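Local coordinates for probable porin (Pseudomonas aeruginosa, PDB 4FT6), which probably forms an outer-membrane beta-barrel channel for the passage of small solutes, as a porin of the OprD family, at residues 124-134 / 281-289; 294-303 / 368-377. All coordinates share one frame; numbering follows the deposited sequence.

How the interactions relate
From the N terminus, the chain first enters interaction 1 at 124-134, on the short strand 124-125 and the loop that leads from it to strand 135-137. That contact closes at 281-289, after a run of barrel strands ending with 264-274. Residues 294-303, farther along the same connection, open interaction 2, which strand 364-374 and its following turn close at 368-377. The two contacts are in series, neither nested nor crossed, with centres about 17 Å apart. The connection between strands 264-274 and 304-313 serves both, tying the inward-folded 124-134 to the barrel wall. Its halves also meet each other: Y281 OH lies 3.0 Å from N297 ND2, a probable hydrogen bond, and L289 packs on T299.

Interaction 1 of 2, residues 124-134 / 281-289; sequences LLRNDGRLLPQ and YIAGTSTPL
Q134 holds CG anti to its own N (chi1 -168°) and runs on extended to bring its amide against the I282-T285 turn, while L124, its CG likewise opposite the backbone N (chi1 -177°), directs its CD1 branch to I282. Both segments belong to connections folded into the interior of the beta-barrel, consistent with the third and seventh extracellular loops, which narrow the channel in OprD-family porins. The main polar link is the carbonyl of L125, which accepts two bonds. S286 N approaches L125 O at 2.8 Å, nearly in line with the C=O bond, whereas T285 OG1 reaches L125 O at 2.6 Å from above the carbonyl plane. Backbone and side chain of adjacent residues thus grip one oxygen. Beside this, L125 turns its side chain to the other loop, CB lying 3.4 Å from S286 O and CD1 next to the backbone of T287.

The receiving loop is shaped by a type II beta turn from I282 to T285, with G284 at positive phi (85°) and its N bonded to D173. Across from it, Q134 OE1 accepts N127 N at 2.9 Å, so the amide braces its own loop while its NE2 end meets the A283-G284 backbone; NE2 also finds a partner in Q161. N127 lays CB near G284 O and forms an Asx turn, OD1 accepting G129 N at 2.7 Å and also R162 NH1. Next to L125, one apolar pair closes the contact: L124 CD1 sits 3.5 Å from I282 CD1.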
ATOM      1  N   LEU A 124       6.645  -3.176  -5.668  1.00 47.59           N
ATOM      2  CA  LEU A 124       6.574  -1.721  -5.549  1.00 62.88           C
ATOM      3  C   LEU A 124       5.111  -1.342  -5.418  1.00 63.41           C
ATOM      4  O   LEU A 124       4.425  -1.093  -6.422  1.00 62.57           O
ATOM      5  CB  LEU A 124       7.201  -1.001  -6.762  1.00 59.62           C
ATOM      6  CG  LEU A 124       7.218   0.535  -6.656  1.00 59.61           C
ATOM      7  CD1 LEU A 124       8.282   0.998  -5.678  1.00 55.64           C
ATOM      8  CD2 LEU A 124       7.426   1.206  -7.999  1.00 56.91           C
ATOM      9  N   LEU A 125       4.639  -1.323  -4.177  1.00 58.98           N
ATOM     10  CA  LEU A 125       3.231  -1.113  -3.874  1.00 57.06           C
ATOM     11  C   LEU A 125       3.045   0.317  -3.379  1.00 54.74           C
ATOM     12  O   LEU A 125       3.502   0.636  -2.264  1.00 51.17           O
ATOM     13  CB  LEU A 125       2.817  -2.075  -2.762  1.00 54.88           C
ATOM     14  CG  LEU A 125       1.506  -2.839  -2.914  1.00 66.74           C
ATOM     15  CD1 LEU A 125       0.973  -3.312  -1.548  1.00 58.45           C
ATOM     16  CD2 LEU A 125       0.503  -1.971  -3.636  1.00 69.94           C
ATOM     17  N   ARG A 126       2.380   1.178  -4.161  1.00 49.63           N
ATOM     18  CA  ARG A 126       2.227   2.580  -3.733  1.00 54.93           C
ATOM     19  C   ARG A 126       1.409   2.705  -2.435  1.00 54.42           C
ATOM     20  O   ARG A 126       0.366   2.071  -2.285  1.00 49.63           O
ATOM     21  CB  ARG A 126       1.685   3.491  -4.862  1.00 60.50           C
ATOM     22  CG  ARG A 126       0.220   3.308  -5.285  1.00 56.51           C
ATOM     23  CD  ARG A 126      -0.739   4.135  -4.443  1.00 57.30           C
ATOM     24  NE  ARG A 126      -1.816   3.267  -3.976  1.00 69.48           N
ATOM     25  CZ  ARG A 126      -3.050   3.298  -4.456  1.00 70.99           C
ATOM     26  NH1 ARG A 126      -3.375   4.184  -5.387  1.00 75.79           N
ATOM     27  NH2 ARG A 126      -3.955   2.460  -3.994  1.00 61.42           N
ATOM     28  N   ASN A 127       1.886   3.515  -1.497  1.00 52.82           N
ATOM     29  CA  ASN A 127       1.157   3.706  -0.250  1.00 55.29           C
ATOM     30  C   ASN A 127      -0.115   4.550  -0.392  1.00 56.09           C
ATOM     31  O   ASN A 127      -0.093   5.599  -1.030  1.00 58.90           O
ATOM     32  CB  ASN A 127       2.059   4.379   0.781  1.00 61.09           C
ATOM     33  CG  ASN A 127       1.443   4.387   2.169  1.00 65.88           C
ATOM     34  OD1 ASN A 127       0.595   5.233   2.494  1.00 61.62           O
ATOM     35  ND2 ASN A 127       1.863   3.439   2.993  1.00 62.83           N
ATOM     36  N   ASP A 128      -1.213   4.108   0.221  1.00 51.72           N
ATOM     37  CA  ASP A 128      -2.422   4.931   0.318  1.00 50.87           C
ATOM     38  C   ASP A 128      -2.988   4.950   1.751  1.00 51.16           C
ATOM     39  O   ASP A 128      -4.207   4.943   1.961  1.00 44.15           O
ATOM     40  CB  ASP A 128      -3.497   4.495  -0.690  1.00 52.16           C
ATOM     41  CG  ASP A 128      -4.674   5.469  -0.744  1.00 67.33           C
ATOM     42  OD1 ASP A 128      -4.458   6.668  -0.433  1.00 67.30           O
ATOM     43  OD2 ASP A 128      -5.808   5.041  -1.058  1.00 72.85           O
ATOM     44  N   GLY A 129      -2.098   4.996   2.740  1.00 50.37           N
ATOM     45  CA  GLY A 129      -2.520   4.909   4.130  1.00 43.29           C
ATOM     46  C   GLY A 129      -2.773   6.218   4.862  1.00 59.96           C
ATOM     47  O   GLY A 129      -2.850   6.213   6.087  1.00 67.47           O
ATOM     48  N   ARG A 130      -2.896   7.335   4.139  1.00 63.33           N
ATOM     49  CA  ARG A 130      -3.250   8.610   4.764  1.00 48.76           C
ATOM     50  C   ARG A 130      -4.237   9.415   3.912  1.00 56.37           C
ATOM     51  O   ARG A 130      -5.258   8.896   3.459  1.00 58.71           O
ATOM     52  CB  ARG A 130      -2.001   9.456   5.034  1.00 48.33           C
ATOM     53  CG  ARG A 130      -1.018   8.906   6.050  1.00 51.99           C
ATOM     54  CD  ARG A 130      -1.625   8.823   7.444  1.00 58.21           C
ATOM     55  NE  ARG A 130      -0.628   8.433   8.443  1.00 61.50           N
ATOM     56  CZ  ARG A 130      -0.346   7.174   8.757  1.00 57.27           C
ATOM     57  NH1 ARG A 130      -0.997   6.196   8.155  1.00 50.74           N
ATOM     58  NH2 ARG A 130       0.576   6.894   9.671  1.00 56.81           N
ATOM     59  N   LEU A 131      -3.921  10.689   3.696  1.00 58.96           N
ATOM     60  CA  LEU A 131      -4.834  11.589   3.008  1.00 64.66           C
ATOM     61  C   LEU A 131      -4.791  11.436   1.481  1.00 68.69           C
ATOM     62  O   LEU A 131      -5.827  11.376   0.815  1.00 74.40           O
ATOM     63  CB  LEU A 131      -4.528  13.042   3.404  1.00 64.20           C
ATOM     64  CG  LEU A 131      -5.603  14.092   3.077  1.00 62.11           C
ATOM     65  CD1 LEU A 131      -6.821  13.926   3.977  1.00 60.42           C
ATOM     66  CD2 LEU A 131      -5.059  15.499   3.170  1.00 58.01           C
ATOM     67  N   LEU A 132      -3.584  11.376   0.935  1.00 62.58           N
ATOM     68  CA  LEU A 132      -3.374  11.416  -0.501  1.00 53.28           C
ATOM     69  C   LEU A 132      -2.340  10.347  -0.874  1.00 54.81           C
ATOM     70  O   LEU A 132      -1.419  10.079  -0.090  1.00 56.52           O
ATOM     71  CB  LEU A 132      -2.878  12.808  -0.881  1.00 53.73           C
ATOM     72  CG  LEU A 132      -3.870  13.963  -0.732  1.00 58.21           C
ATOM     73  CD1 LEU A 132      -3.168  15.323  -0.872  1.00 64.64           C
ATOM     74  CD2 LEU A 132      -4.950  13.830  -1.792  1.00 52.84           C
ATOM     75  N   PRO A 133      -2.485   9.731  -2.062  1.00 54.11           N
ATOM     76  CA  PRO A 133      -1.627   8.608  -2.480  1.00 54.41           C
ATOM     77  C   PRO A 133      -0.179   9.006  -2.741  1.00 56.88           C
ATOM     78  O   PRO A 133       0.098  10.082  -3.294  1.00 58.09           O
ATOM     79  CB  PRO A 133      -2.239   8.182  -3.821  1.00 47.91           C
ATOM     80  CG  PRO A 133      -2.865   9.460  -4.357  1.00 44.40           C
ATOM     81  CD  PRO A 133      -3.440  10.115  -3.118  1.00 54.61           C
ATOM     82  N   GLN A 134       0.735   8.120  -2.360  1.00 53.29           N
ATOM     83  CA  GLN A 134       2.110   8.142  -2.854  1.00 52.56           C
ATOM     84  C   GLN A 134       2.063   7.992  -4.384  1.00 53.64           C
ATOM     85  O   GLN A 134       1.214   7.278  -4.923  1.00 53.01           O
ATOM     86  CB  GLN A 134       2.859   6.944  -2.257  1.00 51.79           C
ATOM     87  CG  GLN A 134       4.378   6.942  -2.429  1.00 58.90           C
ATOM     88  CD  GLN A 134       5.026   5.663  -1.876  1.00 60.49           C
ATOM     89  OE1 GLN A 134       4.569   4.540  -2.161  1.00 61.29           O
ATOM     90  NE2 GLN A 134       6.086   5.828  -1.074  1.00 45.77           N
ATOM     91  N   TYR A 281      12.553  -2.531   1.264  1.00 50.67           N
ATOM     92  CA  TYR A 281      11.582  -2.031   0.293  1.00 49.82           C
ATOM     93  C   TYR A 281      11.758  -0.538   0.067  1.00 53.74           C
ATOM     94  O   TYR A 281      12.592   0.119   0.716  1.00 55.54           O
ATOM     95  CB  TYR A 281      10.141  -2.378   0.714  1.00 46.96           C
ATOM     96  CG  TYR A 281       9.755  -1.992   2.135  1.00 50.51           C
ATOM     97  CD1 TYR A 281      10.205  -2.714   3.239  1.00 57.27           C
ATOM     98  CD2 TYR A 281       8.893  -0.935   2.371  1.00 57.86           C
ATOM     99  CE1 TYR A 281       9.819  -2.357   4.548  1.00 61.48           C
ATOM    100  CE2 TYR A 281       8.507  -0.575   3.658  1.00 61.31           C
ATOM    101  CZ  TYR A 281       8.966  -1.281   4.740  1.00 65.97           C
ATOM    102  OH  TYR A 281       8.558  -0.903   6.000  1.00 65.94           O
ATOM    103  N   ILE A 282      10.976   0.018  -0.845  1.00 47.45           N
ATOM    104  CA  ILE A 282      11.202   1.416  -1.171  1.00 57.56           C
ATOM    105  C   ILE A 282      10.548   2.352  -0.150  1.00 60.28           C
ATOM    106  O   ILE A 282       9.461   2.069   0.379  1.00 60.07           O
ATOM    107  CB  ILE A 282      10.884   1.692  -2.653  1.00 56.79           C
ATOM    108  CG1 ILE A 282      12.054   1.159  -3.474  1.00 53.51           C
ATOM    109  CG2 ILE A 282      10.706   3.168  -2.935  1.00 49.55           C
ATOM    110  CD1 ILE A 282      11.679   0.887  -4.840  1.00 65.23           C
ATOM    111  N   ALA A 283      11.254   3.426   0.188  1.00 57.24           N
ATOM    112  CA  ALA A 283      10.820   4.338   1.253  1.00 62.12           C
ATOM    113  C   ALA A 283       9.351   4.744   1.103  1.00 64.02           C
ATOM    114  O   ALA A 283       8.950   5.244   0.050  1.00 57.63           O
ATOM    115  CB  ALA A 283      11.706   5.585   1.282  1.00 56.92           C
ATOM    116  N   GLY A 284       8.555   4.522   2.150  1.00 58.89           N
ATOM    117  CA  GLY A 284       7.190   5.028   2.194  1.00 46.96           C
ATOM    118  C   GLY A 284       6.196   4.109   1.518  1.00 51.03           C
ATOM    119  O   GLY A 284       4.983   4.337   1.536  1.00 57.61           O
ATOM    120  N   THR A 285       6.709   3.048   0.921  1.00 58.51           N
ATOM    121  CA  THR A 285       5.886   2.167   0.111  1.00 59.81           C
ATOM    122  C   THR A 285       5.198   1.134   1.002  1.00 63.46           C
ATOM    123  O   THR A 285       5.595   0.937   2.160  1.00 62.29           O
ATOM    124  CB  THR A 285       6.768   1.470  -0.942  1.00 62.18           C
ATOM    125  OG1 THR A 285       6.017   1.206  -2.128  1.00 79.38           O
ATOM    126  CG2 THR A 285       7.371   0.191  -0.392  1.00 48.46           C
ATOM    127  N   SER A 286       4.170   0.475   0.477  1.00 65.44           N
ATOM    128  CA  SER A 286       3.520  -0.612   1.206  1.00 67.79           C
ATOM    129  C   SER A 286       4.114  -1.941   0.731  1.00 63.17           C
ATOM    130  O   SER A 286       4.954  -1.951  -0.165  1.00 56.36           O
ATOM    131  CB  SER A 286       2.012  -0.589   0.952  1.00 72.81           C
ATOM    132  OG  SER A 286       1.296  -0.411   2.157  1.00 78.00           O
ATOM    133  N   THR A 287       3.691  -3.055   1.333  1.00 62.93           N
ATOM    134  CA  THR A 287       4.135  -4.384   0.907  1.00 56.32           C
ATOM    135  C   THR A 287       2.972  -5.352   0.883  1.00 60.51           C
ATOM    136  O   THR A 287       1.958  -5.113   1.524  1.00 66.17           O
ATOM    137  CB  THR A 287       5.236  -4.962   1.814  1.00 61.16           C
ATOM    138  OG1 THR A 287       4.709  -5.197   3.128  1.00 62.09           O
ATOM    139  CG2 THR A 287       6.442  -4.018   1.872  1.00 57.63           C
ATOM    140  N   PRO A 288       3.113  -6.455   0.137  1.00 60.40           N
ATOM    141  CA  PRO A 288       2.011  -7.427   0.184  1.00 51.58           C
ATOM    142  C   PRO A 288       2.168  -8.433   1.324  1.00 53.70           C
ATOM    143  O   PRO A 288       1.431  -9.428   1.319  1.00 53.46           O
ATOM    144  CB  PRO A 288       2.143  -8.165  -1.142  1.00 37.90           C
ATOM    145  CG  PRO A 288       3.670  -8.115  -1.426  1.00 56.91           C
ATOM    146  CD  PRO A 288       4.083  -6.730  -0.946  1.00 53.37           C
ATOM    147  N   LEU A 289       3.098  -8.211   2.259  1.00 53.61           N
ATOM    148  CA  LEU A 289       3.252  -9.138   3.400  1.00 56.78           C
ATOM    149  C   LEU A 289       1.960  -9.177   4.207  1.00 56.72           C
ATOM    150  O   LEU A 289       1.307  -8.139   4.396  1.00 60.71           O
ATOM    151  CB  LEU A 289       4.416  -8.748   4.315  1.00 56.92           C
ATOM    152  CG  LEU A 289       5.770  -8.526   3.639  1.00 60.54           C
ATOM    153  CD1 LEU A 289       6.799  -8.056   4.651  1.00 59.57           C
ATOM    154  CD2 LEU A 289       6.240  -9.778   2.938  1.00 53.73           C
TER

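Interaction 2 of 2, residues 294-303 / 368-377; sequences QVRNFTSAGE and RNAMLRSNHA. With C8E ((hydroxyethyloxy)tri(ethyloxy)octane), chain E.
Q294 reaches out to strand 364-374 at R368 and A370 and touches it from CB to the amide. Its CB approaches R368 NH2 and the methyl of A370, and CG comes 3.7 Å from R368 NH2, the two long side chains sliding past each other in opposite directions. A bend at chi3 (55°) turns the arginine back along the glutamine, with the guanidinium and amide planes 51° apart. Beyond CG, Q294 CD rests 3.5 Å from A370 CB, OE1 stays beside the same methyl, and NE2 gives a weak hydrogen bond to R368 O at 3.5 Å. Next along, V295 divides its branches: CG1 packs on A370 CB and CG2 meets L372 CD2 at 3.6 Å. R296 crosses L372 at about a right angle, and H376 NE2 lies over one face of its guanidinium, the two planes nearly perpendicular (83°). D348 and E346 of strand 342-354 accept the backbone N atoms of Q294 and V295. M371 CE meets the detergent C8E C1 at 3.5 Å, marking the membrane-facing side. The long 264-274 to 304-313 connection thus folds inward against the barrel wall, consistent with the constricting seventh loop of OprD-family porins.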
ATOM      1  N   GLN A 294      -2.073  -2.194  10.353  1.00 55.02           N
ATOM      2  CA  GLN A 294      -2.393  -0.781  10.552  1.00 59.33           C
ATOM      3  C   GLN A 294      -1.220   0.120  10.962  1.00 58.58           C
ATOM      4  O   GLN A 294      -1.013   1.156  10.348  1.00 66.59           O
ATOM      5  CB  GLN A 294      -3.584  -0.613  11.511  1.00 64.46           C
ATOM      6  CG  GLN A 294      -4.209   0.781  11.472  1.00 63.53           C
ATOM      7  CD  GLN A 294      -5.448   0.893  12.327  1.00 71.90           C
ATOM      8  OE1 GLN A 294      -6.160  -0.093  12.540  1.00 78.38           O
ATOM      9  NE2 GLN A 294      -5.720   2.098  12.827  1.00 74.32           N
ATOM     10  N   VAL A 295      -0.452  -0.272  11.975  1.00 60.64           N
ATOM     11  CA  VAL A 295       0.616   0.595  12.483  1.00 65.02           C
ATOM     12  C   VAL A 295       2.020   0.011  12.312  1.00 67.97           C
ATOM     13  O   VAL A 295       3.005   0.746  12.233  1.00 79.25           O
ATOM     14  CB  VAL A 295       0.389   0.996  13.974  1.00 61.38           C
ATOM     15  CG1 VAL A 295      -1.000   0.552  14.456  1.00 59.33           C
ATOM     16  CG2 VAL A 295       1.487   0.435  14.862  1.00 52.83           C
ATOM     17  N   ARG A 296       2.098  -1.310  12.251  1.00 69.05           N
ATOM     18  CA  ARG A 296       3.370  -2.013  12.163  1.00 63.73           C
ATOM     19  C   ARG A 296       3.271  -3.145  11.122  1.00 62.72           C
ATOM     20  O   ARG A 296       2.170  -3.662  10.851  1.00 52.90           O
ATOM     21  CB  ARG A 296       3.733  -2.572  13.541  1.00 66.71           C
ATOM     22  CG  ARG A 296       5.117  -3.158  13.637  1.00 67.32           C
ATOM     23  CD  ARG A 296       5.407  -3.643  15.028  1.00 65.65           C
ATOM     24  NE  ARG A 296       6.354  -4.754  14.991  1.00 72.87           N
ATOM     25  CZ  ARG A 296       7.655  -4.609  14.774  1.00 79.78           C
ATOM     26  NH1 ARG A 296       8.160  -3.399  14.571  1.00 87.77           N
ATOM     27  NH2 ARG A 296       8.449  -5.668  14.754  1.00 80.17           N
ATOM     28  N   ASN A 297       4.404  -3.527  10.528  1.00 55.96           N
ATOM     29  CA  ASN A 297       4.392  -4.542   9.474  1.00 54.05           C
ATOM     30  C   ASN A 297       5.241  -5.796   9.796  1.00 55.35           C
ATOM     31  O   ASN A 297       5.373  -6.716   8.973  1.00 53.89           O
ATOM     32  CB  ASN A 297       4.752  -3.924   8.103  1.00 50.74           C
ATOM     33  CG  ASN A 297       6.181  -3.448   8.043  1.00 59.49           C
ATOM     34  OD1 ASN A 297       6.937  -3.596   9.007  1.00 77.33           O
ATOM     35  ND2 ASN A 297       6.574  -2.900   6.905  1.00 64.68           N
ATOM     36  N   PHE A 298       5.797  -5.813  11.004  1.00 54.82           N
ATOM     37  CA  PHE A 298       6.496  -6.981  11.533  1.00 57.00           C
ATOM     38  C   PHE A 298       7.631  -7.432  10.627  1.00 58.30           C
ATOM     39  O   PHE A 298       7.718  -8.598  10.270  1.00 67.62           O
ATOM     40  CB  PHE A 298       5.497  -8.119  11.783  1.00 58.27           C
ATOM     41  CG  PHE A 298       4.466  -7.786  12.841  1.00 66.73           C
ATOM     42  CD1 PHE A 298       3.286  -7.130  12.508  1.00 64.73           C
ATOM     43  CD2 PHE A 298       4.691  -8.101  14.178  1.00 67.58           C
ATOM     44  CE1 PHE A 298       2.339  -6.812  13.499  1.00 67.10           C
ATOM     45  CE2 PHE A 298       3.746  -7.787  15.161  1.00 63.74           C
ATOM     46  CZ  PHE A 298       2.575  -7.141  14.825  1.00 56.97           C
ATOM     47  N   THR A 299       8.512  -6.502  10.280  1.00 61.58           N
ATOM     48  CA  THR A 299       9.572  -6.773   9.312  1.00 63.16           C
ATOM     49  C   THR A 299      10.980  -6.552   9.851  1.00 60.37           C
ATOM     50  O   THR A 299      11.932  -6.423   9.066  1.00 58.61           O
ATOM     51  CB  THR A 299       9.414  -5.919   8.047  1.00 60.48           C
ATOM     52  OG1 THR A 299       9.508  -4.541   8.407  1.00 63.59           O
ATOM     53  CG2 THR A 299       8.084  -6.192   7.364  1.00 54.55           C
ATOM     54  N   SER A 300      11.104  -6.498  11.177  1.00 52.93           N
ATOM     55  CA  SER A 300      12.411  -6.395  11.817  1.00 58.75           C
ATOM     56  C   SER A 300      13.247  -7.642  11.530  1.00 62.81           C
ATOM     57  O   SER A 300      12.696  -8.722  11.286  1.00 62.75           O
ATOM     58  CB  SER A 300      12.252  -6.245  13.324  1.00 64.55           C
ATOM     59  OG  SER A 300      11.648  -5.014  13.621  1.00 72.19           O
ATOM     60  N   ALA A 301      14.570  -7.494  11.567  1.00 59.03           N
ATOM     61  CA  ALA A 301      15.466  -8.620  11.331  1.00 64.53           C
ATOM     62  C   ALA A 301      15.111  -9.829  12.209  1.00 67.93           C
ATOM     63  O   ALA A 301      15.016  -9.723  13.436  1.00 72.30           O
ATOM     64  CB  ALA A 301      16.931  -8.207  11.538  1.00 58.04           C
ATOM     65  N   GLY A 302      14.895 -10.972  11.564  1.00 69.15           N
ATOM     66  CA  GLY A 302      14.619 -12.218  12.264  1.00 57.63           C
ATOM     67  C   GLY A 302      13.204 -12.346  12.798  1.00 62.67           C
ATOM     68  O   GLY A 302      12.874 -13.349  13.447  1.00 70.60           O
ATOM     69  N   GLU A 303      12.354 -11.351  12.544  1.00 60.85           N
ATOM     70  CA  GLU A 303      11.027 -11.385  13.152  1.00 61.37           C
ATOM     71  C   GLU A 303      10.173 -12.506  12.583  1.00 65.89           C
ATOM     72  O   GLU A 303       9.918 -12.564  11.378  1.00 66.38           O
ATOM     73  CB  GLU A 303      10.281 -10.052  13.057  1.00 64.54           C
ATOM     74  CG  GLU A 303       8.955 -10.079  13.834  1.00 69.88           C
ATOM     75  CD  GLU A 303       8.559  -8.721  14.393  1.00 78.67           C
ATOM     76  OE1 GLU A 303       8.645  -7.729  13.644  1.00 81.95           O
ATOM     77  OE2 GLU A 303       8.173  -8.640  15.583  1.00 91.48           O
ATOM     78  N   ARG A 368     -11.055   2.934  11.941  1.00 62.05           N
ATOM     79  CA  ARG A 368      -9.992   1.960  12.143  1.00 59.97           C
ATOM     80  C   ARG A 368      -9.319   2.181  13.484  1.00 66.18           C
ATOM     81  O   ARG A 368      -8.851   3.290  13.791  1.00 67.95           O
ATOM     82  CB  ARG A 368      -8.970   2.019  11.010  1.00 58.86           C
ATOM     83  CG  ARG A 368      -9.619   1.951   9.631  1.00 67.53           C
ATOM     84  CD  ARG A 368      -8.610   2.074   8.513  1.00 62.42           C
ATOM     85  NE  ARG A 368      -7.551   1.078   8.647  1.00 69.95           N
ATOM     86  CZ  ARG A 368      -6.488   0.990   7.856  1.00 74.31           C
ATOM     87  NH1 ARG A 368      -6.322   1.834   6.843  1.00 72.50           N
ATOM     88  NH2 ARG A 368      -5.588   0.047   8.090  1.00 78.31           N
ATOM     89  N   ASN A 369      -9.281   1.112  14.277  1.00 61.75           N
ATOM     90  CA  ASN A 369      -8.742   1.167  15.625  1.00 64.74           C
ATOM     91  C   ASN A 369      -7.634   0.133  15.805  1.00 66.64           C
ATOM     92  O   ASN A 369      -7.787  -1.014  15.376  1.00 72.79           O
ATOM     93  CB  ASN A 369      -9.862   0.912  16.639  1.00 67.39           C
ATOM     94  CG  ASN A 369      -9.432   1.188  18.051  1.00 62.64           C
ATOM     95  OD1 ASN A 369      -8.826   0.345  18.703  1.00 65.89           O
ATOM     96  ND2 ASN A 369      -9.743   2.379  18.537  1.00 69.00           N
ATOM     97  N   ALA A 370      -6.521   0.523  16.427  1.00 63.11           N
ATOM     98  CA  ALA A 370      -5.413  -0.417  16.620  1.00 57.95           C
ATOM     99  C   ALA A 370      -4.698  -0.243  17.947  1.00 64.90           C
ATOM    100  O   ALA A 370      -4.468   0.882  18.396  1.00 66.01           O
ATOM    101  CB  ALA A 370      -4.421  -0.321  15.491  1.00 49.16           C
ATOM    102  N   MET A 371      -4.346  -1.372  18.559  1.00 64.90           N
ATOM    103  CA  MET A 371      -3.510  -1.381  19.742  1.00 66.21           C
ATOM    104  C   MET A 371      -2.207  -2.066  19.379  1.00 65.60           C
ATOM    105  O   MET A 371      -2.216  -3.117  18.729  1.00 66.01           O
ATOM    106  CB  MET A 371      -4.173  -2.168  20.880  1.00 68.75           C
ATOM    107  CG  MET A 371      -5.412  -1.532  21.499  1.00 78.94           C
ATOM    108  SD  MET A 371      -5.899  -2.376  23.024  1.00 96.89           S
ATOM    109  CE  MET A 371      -7.263  -1.361  23.578  1.00134.16           C
ATOM    110  N   LEU A 372      -1.092  -1.489  19.806  1.00 58.81           N
ATOM    111  CA  LEU A 372       0.198  -2.130  19.611  1.00 62.29           C
ATOM    112  C   LEU A 372       0.960  -2.088  20.922  1.00 66.93           C
ATOM    113  O   LEU A 372       1.061  -1.030  21.557  1.00 73.91           O
ATOM    114  CB  LEU A 372       0.998  -1.416  18.525  1.00 64.40           C
ATOM    115  CG  LEU A 372       2.443  -1.905  18.424  1.00 68.08           C
ATOM    116  CD1 LEU A 372       2.470  -3.267  17.771  1.00 72.25           C
ATOM    117  CD2 LEU A 372       3.312  -0.915  17.663  1.00 64.15           C
ATOM    118  N   ARG A 373       1.466  -3.240  21.349  1.00 60.35           N
ATOM    119  CA  ARG A 373       2.339  -3.289  22.516  1.00 62.43           C
ATOM    120  C   ARG A 373       3.568  -4.113  22.164  1.00 63.05           C
ATOM    121  O   ARG A 373       3.490  -5.051  21.356  1.00 65.05           O
ATOM    122  CB  ARG A 373       1.623  -3.884  23.731  1.00 58.31           C
ATOM    123  CG  ARG A 373       0.320  -3.197  24.077  1.00 58.59           C
ATOM    124  CD  ARG A 373       0.546  -1.863  24.761  1.00 60.61           C
ATOM    125  NE  ARG A 373      -0.722  -1.210  25.101  1.00 65.42           N
ATOM    126  CZ  ARG A 373      -1.351  -0.330  24.326  1.00 65.15           C
ATOM    127  NH1 ARG A 373      -0.835   0.021  23.156  1.00 62.61           N
ATOM    128  NH2 ARG A 373      -2.494   0.201  24.728  1.00 65.60           N
ATOM    129  N   SER A 374       4.689  -3.769  22.788  1.00 55.47           N
ATOM    130  CA  SER A 374       5.971  -4.316  22.396  1.00 60.38           C
ATOM    131  C   SER A 374       6.988  -4.052  23.485  1.00 59.62           C
ATOM    132  O   SER A 374       6.743  -3.230  24.360  1.00 67.83           O
ATOM    133  CB  SER A 374       6.414  -3.656  21.084  1.00 66.74           C
ATOM    134  OG  SER A 374       7.761  -3.983  20.785  1.00 72.97           O
ATOM    135  N   ASN A 375       8.115  -4.757  23.444  1.00 64.03           N
ATOM    136  CA  ASN A 375       9.234  -4.484  24.349  1.00 68.81           C
ATOM    137  C   ASN A 375      10.427  -3.900  23.586  1.00 78.20           C
ATOM    138  O   ASN A 375      11.558  -3.850  24.090  1.00 88.37           O
ATOM    139  CB  ASN A 375       9.645  -5.730  25.159  1.00 70.57           C
ATOM    140  CG  ASN A 375      10.128  -6.902  24.285  1.00 76.19           C
ATOM    141  OD1 ASN A 375      10.280  -6.793  23.061  1.00 74.58           O
ATOM    142  ND2 ASN A 375      10.383  -8.036  24.935  1.00 77.55           N
ATOM    143  N   HIS A 376      10.162  -3.475  22.353  1.00 73.82           N
ATOM    144  CA  HIS A 376      11.148  -2.750  21.553  1.00 75.48           C
ATOM    145  C   HIS A 376      10.525  -1.551  20.817  1.00 72.54           C
ATOM    146  O   HIS A 376      11.063  -0.450  20.865  1.00 75.83           O
ATOM    147  CB  HIS A 376      11.910  -3.689  20.602  1.00 66.25           C
ATOM    148  CG  HIS A 376      11.052  -4.358  19.576  1.00 67.68           C
ATOM    149  ND1 HIS A 376      10.217  -5.412  19.865  1.00 78.78           N
ATOM    150  CD2 HIS A 376      10.934  -4.142  18.237  1.00 71.13           C
ATOM    151  CE1 HIS A 376       9.604  -5.810  18.760  1.00 77.70           C
ATOM    152  NE2 HIS A 376      10.022  -5.051  17.765  1.00 74.09           N
ATOM    153  N   ALA A 377       9.382  -1.766  20.167  1.00 65.19           N
ATOM    154  CA  ALA A 377       8.671  -0.678  19.500  1.00 59.55           C
ATOM    155  C   ALA A 377       7.884   0.159  20.500  1.00 67.82           C
ATOM    156  O   ALA A 377       7.561  -0.299  21.602  1.00 74.19           O
ATOM    157  CB  ALA A 377       7.735  -1.215  18.426  1.00 48.76           C
TER
HETATM  158  C1  C8E E 404     -10.353  -0.300  24.764  1.00 93.49           C
HETATM  159  C2  C8E E 404     -11.064  -1.085  23.668  1.00 91.11           C
HETATM  160  C3  C8E E 404     -10.897  -0.411  22.303  1.00 89.20           C
HETATM  161  C4  C8E E 404     -12.201   0.220  21.823  1.00 84.02           C
HETATM  162  C5  C8E E 404     -12.742  -0.435  20.549  1.00 81.40           C
HETATM  163  C6  C8E E 404     -12.520  -1.945  20.534  1.00 83.51           C
HETATM  164  C7  C8E E 404     -13.314  -2.657  19.437  1.00 85.15           C
HETATM  165  C8  C8E E 404     -14.793  -2.283  19.388  1.00 88.57           C
HETATM  166  O9  C8E E 404     -15.366  -2.726  18.172  1.00 94.21           O
HETATM  167  C10 C8E E 404     -16.269  -3.805  18.308  1.00 93.66           C
HETATM  168  C11 C8E E 404     -16.889  -4.167  16.955  1.00 91.53           C
HETATM  169  O12 C8E E 404     -15.947  -4.838  16.140  1.00 92.73           O
HETATM  170  C13 C8E E 404     -16.311  -6.169  15.828  1.00 86.85           C